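Long-range contact in foldase protein PrsA (Bacillus subtilis, PDB 4WO7), which helps secreted proteins to fold outside the membrane after translocation and has peptidyl-prolyl cis-trans isomerase activity: residues Trp113-His124 with His201-Tyr212. Sequence-based numbering, arbitrary orientation.
Sequences WEGLKGKIRASH and HIIKKTEERGKY
S123 and K204 form a hydrogen-bonded antiparallel pair in the parvulin-type (PpiC) isomerase domain, joining the two middle strands of its four-stranded sheet. K204 N gives S123 O a nearly straight bond of 2.8 Å (173° at the hydrogen), and S123 N returns one to K204 O. The pairing slips by one residue between R121 and A122, a beta bulge at which R121 O accepts two bonds from T206. T206 N donates to R121 O at 2.8 Å, tilted modestly from the carbonyl plane, whereas T206 OG1, 2.7 Å from R121 O, stands well above that plane. With OG1 between the backbone N and the carbonyl carbon (chi1 57°), the hydroxyl reaches R121 O from the same face of the carbonyl plane as the T206 amide. The R121 guanidinium forms a salt bridge with D164, on the neighbouring strand 164-169.

Away from the sheet, where helix 106-113 ends and segment 201-212 has left its strand, the W113 indole is held between R209 and Y212. R209 CZ lies 3.9 Å from the centroid of the W113 five-membered ring, a cation-pi contact, although the modelled R209 NH2 position is doubtful. Y212 CB covers the opposite face, and the Y212 ring presents its edge, planes 85° apart. An alanine at W113 is likely to leave R209 without its aromatic platform and Y212 freer to turn. W113 NE1, at the indole rim, makes a weak, bent hydrogen bond of 3.1 Å to G210 O.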
loop_
_atom_site.group_PDB
_atom_site.type_symbol
_atom_site.label_atom_id
_atom_site.label_comp_id
_atom_site.label_asym_id
_atom_site.label_seq_id
_atom_site.Cartn_x
_atom_site.Cartn_y
_atom_site.Cartn_z
ATOM N N TRP A 113 12.549 -10.505 26.081
ATOM C CA TRP A 113 13.015 -11.787 26.588
ATOM C C TRP A 113 11.828 -12.733 26.733
ATOM O O TRP A 113 11.846 -13.843 26.203
ATOM C CB TRP A 113 13.716 -11.575 27.938
ATOM C CG TRP A 113 14.322 -12.786 28.567
ATOM C CD1 TRP A 113 15.552 -13.318 28.306
ATOM C CD2 TRP A 113 13.736 -13.610 29.584
ATOM N NE1 TRP A 113 15.765 -14.427 29.090
ATOM C CE2 TRP A 113 14.662 -14.631 29.879
ATOM C CE3 TRP A 113 12.511 -13.596 30.258
ATOM C CZ2 TRP A 113 14.406 -15.620 30.822
ATOM C CZ3 TRP A 113 12.260 -14.582 31.194
ATOM C CH2 TRP A 113 13.202 -15.578 31.467
ATOM N N GLU A 114 10.801 -12.296 27.453
ATOM C CA GLU A 114 9.546 -13.037 27.534
ATOM C C GLU A 114 8.796 -12.819 26.218
ATOM O O GLU A 114 8.288 -11.733 25.951
ATOM C CB GLU A 114 8.730 -12.601 28.751
ATOM C CG GLU A 114 8.207 -11.180 28.683
ATOM C CD GLU A 114 7.979 -10.563 30.053
ATOM O OE1 GLU A 114 8.164 -11.264 31.071
ATOM O OE2 GLU A 114 7.614 -9.369 30.110
ATOM N N GLY A 115 8.714 -13.861 25.406
ATOM C CA GLY A 115 8.196 -13.741 24.057
ATOM C C GLY A 115 9.212 -14.448 23.181
ATOM O O GLY A 115 8.940 -14.823 22.043
ATOM N N LEU A 116 10.414 -14.590 23.734
ATOM C CA LEU A 116 11.459 -15.446 23.188
ATOM C C LEU A 116 11.334 -16.869 23.785
ATOM O O LEU A 116 12.148 -17.751 23.503
ATOM C CB LEU A 116 12.836 -14.823 23.473
ATOM C CG LEU A 116 13.754 -14.422 22.307
ATOM C CD1 LEU A 116 13.015 -13.695 21.175
ATOM C CD2 LEU A 116 14.897 -13.541 22.815
ATOM N N LYS A 117 10.341 -17.053 24.656
ATOM C CA LYS A 117 10.063 -18.339 25.311
ATOM C C LYS A 117 9.659 -19.449 24.351
ATOM O O LYS A 117 8.700 -19.328 23.585
ATOM C CB LYS A 117 8.986 -18.165 26.388
ATOM C CG LYS A 117 8.780 -19.385 27.300
ATOM C CD LYS A 117 7.621 -19.159 28.277
ATOM C CE LYS A 117 7.300 -20.392 29.127
ATOM N NZ LYS A 117 8.406 -20.744 30.063
ATOM N N GLY A 118 10.405 -20.540 24.429
ATOM C CA GLY A 118 10.172 -21.700 23.600
ATOM C C GLY A 118 10.634 -21.454 22.181
ATOM O O GLY A 118 10.289 -22.207 21.272
ATOM N N LYS A 119 11.420 -20.396 22.000
ATOM C CA LYS A 119 11.940 -20.009 20.693
ATOM C C LYS A 119 13.432 -20.291 20.493
ATOM O O LYS A 119 14.202 -20.358 21.455
ATOM C CB LYS A 119 11.634 -18.526 20.490
ATOM C CG LYS A 119 10.404 -18.263 19.665
ATOM C CD LYS A 119 10.100 -16.751 19.651
ATOM C CE LYS A 119 9.039 -16.380 18.605
ATOM N NZ LYS A 119 8.531 -14.992 18.797
ATOM N N ILE A 120 13.820 -20.465 19.230
ATOM C CA ILE A 120 15.217 -20.686 18.858
ATOM C C ILE A 120 15.572 -19.805 17.666
ATOM O O ILE A 120 14.688 -19.335 16.946
ATOM C CB ILE A 120 15.514 -22.170 18.488
ATOM C CG1 ILE A 120 14.802 -22.588 17.192
ATOM C CG2 ILE A 120 15.230 -23.104 19.666
ATOM C CD1 ILE A 120 15.438 -23.778 16.491
ATOM N N ARG A 121 16.864 -19.572 17.484
ATOM C CA ARG A 121 17.378 -18.849 16.326
ATOM C C ARG A 121 18.149 -19.800 15.408
ATOM O O ARG A 121 18.892 -20.656 15.888
ATOM C CB ARG A 121 18.242 -17.686 16.802
ATOM C CG ARG A 121 18.567 -16.672 15.740
ATOM C CD ARG A 121 19.597 -15.687 16.240
ATOM N NE ARG A 121 19.964 -14.727 15.205
ATOM C CZ ARG A 121 19.448 -13.510 15.068
ATOM N NH1 ARG A 121 18.499 -13.069 15.884
ATOM N NH2 ARG A 121 19.874 -12.733 14.084
ATOM N N ALA A 122 17.980 -19.645 14.094
ATOM C CA ALA A 122 18.624 -20.540 13.127
ATOM C C ALA A 122 18.879 -19.895 11.761
ATOM O O ALA A 122 18.192 -18.956 11.359
ATOM C CB ALA A 122 17.781 -21.787 12.948
ATOM N N SER A 123 19.889 -20.409 11.063
ATOM C CA SER A 123 20.150 -20.050 9.672
ATOM C C SER A 123 19.843 -21.227 8.757
ATOM O O SER A 123 19.863 -22.375 9.200
ATOM C CB SER A 123 21.603 -19.623 9.480
ATOM O OG SER A 123 21.947 -18.566 10.350
ATOM N N HIS A 124 19.547 -20.944 7.489
ATOM C CA HIS A 124 19.353 -22.010 6.506
ATOM C C HIS A 124 19.873 -21.655 5.116
ATOM O O HIS A 124 20.052 -20.483 4.772
ATOM C CB HIS A 124 17.880 -22.400 6.403
ATOM C CG HIS A 124 17.099 -21.561 5.438
ATOM N ND1 HIS A 124 17.095 -20.188 5.472
ATOM C CD2 HIS A 124 16.288 -21.918 4.411
ATOM C CE1 HIS A 124 16.314 -19.726 4.508
ATOM N NE2 HIS A 124 15.816 -20.755 3.851
ATOM N N HIS A 201 16.963 -27.943 2.430
ATOM C CA HIS A 201 17.498 -27.034 3.430
ATOM C C HIS A 201 18.699 -27.615 4.147
ATOM O O HIS A 201 18.731 -28.805 4.461
ATOM C CB HIS A 201 16.441 -26.692 4.478
ATOM C CG HIS A 201 15.237 -25.997 3.930
ATOM N ND1 HIS A 201 14.847 -24.752 4.363
ATOM C CD2 HIS A 201 14.339 -26.371 2.988
ATOM C CE1 HIS A 201 13.755 -24.384 3.713
ATOM N NE2 HIS A 201 13.429 -25.348 2.874
ATOM N N ILE A 202 19.687 -26.766 4.391
ATOM C CA ILE A 202 20.714 -27.053 5.377
ATOM C C ILE A 202 20.508 -26.065 6.511
ATOM O O ILE A 202 20.690 -24.865 6.334
ATOM C CB ILE A 202 22.138 -26.938 4.812
ATOM C CG1 ILE A 202 22.406 -28.079 3.830
ATOM C CG2 ILE A 202 23.167 -27.024 5.938
ATOM C CD1 ILE A 202 23.600 -27.848 2.937
ATOM N N ILE A 203 20.142 -26.583 7.678
ATOM C CA ILE A 203 19.804 -25.741 8.817
ATOM C C ILE A 203 20.912 -25.747 9.849
ATOM O O ILE A 203 21.485 -26.792 10.146
ATOM C CB ILE A 203 18.513 -26.185 9.530
ATOM C CG1 ILE A 203 17.424 -26.549 8.520
ATOM C CG2 ILE A 203 18.033 -25.066 10.454
ATOM C CD1 ILE A 203 16.170 -27.108 9.157
ATOM N N LYS A 204 21.216 -24.564 10.375
ATOM C CA LYS A 204 22.160 -24.442 11.473
ATOM C C LYS A 204 21.469 -23.741 12.630
ATOM O O LYS A 204 21.134 -22.561 12.552
ATOM C CB LYS A 204 23.402 -23.652 11.062
ATOM C CG LYS A 204 24.440 -23.523 12.171
ATOM C CD LYS A 204 25.685 -22.790 11.698
ATOM C CE LYS A 204 26.515 -22.281 12.868
ATOM N NZ LYS A 204 27.486 -21.222 12.468
ATOM N N LYS A 205 21.259 -24.478 13.711
ATOM C CA LYS A 205 20.679 -23.913 14.916
ATOM C C LYS A 205 21.723 -23.033 15.585
ATOM O O LYS A 205 22.786 -23.527 15.955
ATOM C CB LYS A 205 20.214 -25.031 15.849
ATOM C CG LYS A 205 19.412 -24.555 17.041
ATOM C CD LYS A 205 18.841 -25.729 17.818
ATOM C CE LYS A 205 18.547 -25.395 19.268
ATOM N NZ LYS A 205 17.905 -26.573 19.916
ATOM N N THR A 206 21.434 -21.743 15.753
ATOM C CA THR A 206 22.477 -20.822 16.190
ATOM C C THR A 206 22.592 -20.736 17.695
ATOM O O THR A 206 23.695 -20.739 18.239
ATOM C CB THR A 206 22.221 -19.387 15.705
ATOM O OG1 THR A 206 20.938 -18.961 16.164
ATOM C CG2 THR A 206 22.268 -19.294 14.201
ATOM N N GLU A 207 21.459 -20.715 18.378
ATOM C CA GLU A 207 21.493 -20.542 19.818
ATOM C C GLU A 207 20.193 -20.964 20.466
ATOM O O GLU A 207 19.113 -20.826 19.880
ATOM C CB GLU A 207 21.837 -19.087 20.180
ATOM C CG GLU A 207 20.894 -17.991 19.658
ATOM C CD GLU A 207 21.100 -16.656 20.377
ATOM O OE1 GLU A 207 21.455 -16.667 21.577
ATOM O OE2 GLU A 207 20.915 -15.592 19.742
ATOM N N GLU A 208 20.313 -21.469 21.690
ATOM C CA GLU A 208 19.160 -21.639 22.541
ATOM C C GLU A 208 18.953 -20.329 23.258
ATOM O O GLU A 208 19.813 -19.446 23.287
ATOM C CB GLU A 208 19.314 -22.766 23.559
ATOM C CG GLU A 208 19.145 -24.157 23.016
ATOM C CD GLU A 208 19.338 -25.190 24.097
ATOM O OE1 GLU A 208 19.656 -24.789 25.238
ATOM O OE2 GLU A 208 19.167 -26.393 23.821
ATOM N N ARG A 209 17.763 -20.228 23.805
ATOM C CA ARG A 209 17.255 -19.036 24.436
ATOM C C ARG A 209 17.702 -18.616 25.838
ATOM O O ARG A 209 17.649 -17.446 26.151
ATOM C CB ARG A 209 15.753 -19.204 24.468
ATOM C CG ARG A 209 15.020 -17.973 24.759
ATOM C CD ARG A 209 14.296 -18.138 26.044
ATOM N NE ARG A 209 14.002 -16.830 26.581
ATOM C CZ ARG A 209 12.871 -16.510 27.188
ATOM N NH1 ARG A 209 11.904 -17.397 27.357
ATOM N NH2 ARG A 209 12.717 -15.285 27.618
ATOM N N GLY A 210 18.119 -19.549 26.679
ATOM C CA GLY A 210 17.962 -19.397 28.121
ATOM C C GLY A 210 17.803 -18.035 28.808
ATOM O O GLY A 210 16.773 -17.369 28.693
ATOM N N LYS A 211 18.830 -17.653 29.560
ATOM C CA LYS A 211 18.686 -16.732 30.695
ATOM C C LYS A 211 18.746 -15.209 30.479
ATOM O O LYS A 211 19.549 -14.717 29.700
ATOM C CB LYS A 211 19.761 -17.118 31.708
ATOM C CG LYS A 211 19.211 -17.527 33.049
ATOM C CD LYS A 211 20.302 -18.053 33.958
ATOM C CE LYS A 211 19.962 -19.442 34.469
ATOM N NZ LYS A 211 20.929 -19.897 35.501
ATOM N N TYR A 212 17.918 -14.473 31.224
ATOM C CA TYR A 212 17.956 -13.007 31.243
ATOM C C TYR A 212 19.148 -12.632 32.121
ATOM O O TYR A 212 19.647 -13.484 32.854
ATOM C CB TYR A 212 16.643 -12.421 31.784
ATOM C CG TYR A 212 16.504 -10.911 31.703
ATOM C CD1 TYR A 212 16.945 -10.080 32.728
ATOM C CD2 TYR A 212 15.893 -10.322 30.600
ATOM C CE1 TYR A 212 16.797 -8.701 32.641
ATOM C CE2 TYR A 212 15.742 -8.957 30.506
ATOM C CZ TYR A 212 16.193 -8.149 31.525
ATOM O OH TYR A 212 16.032 -6.787 31.419
#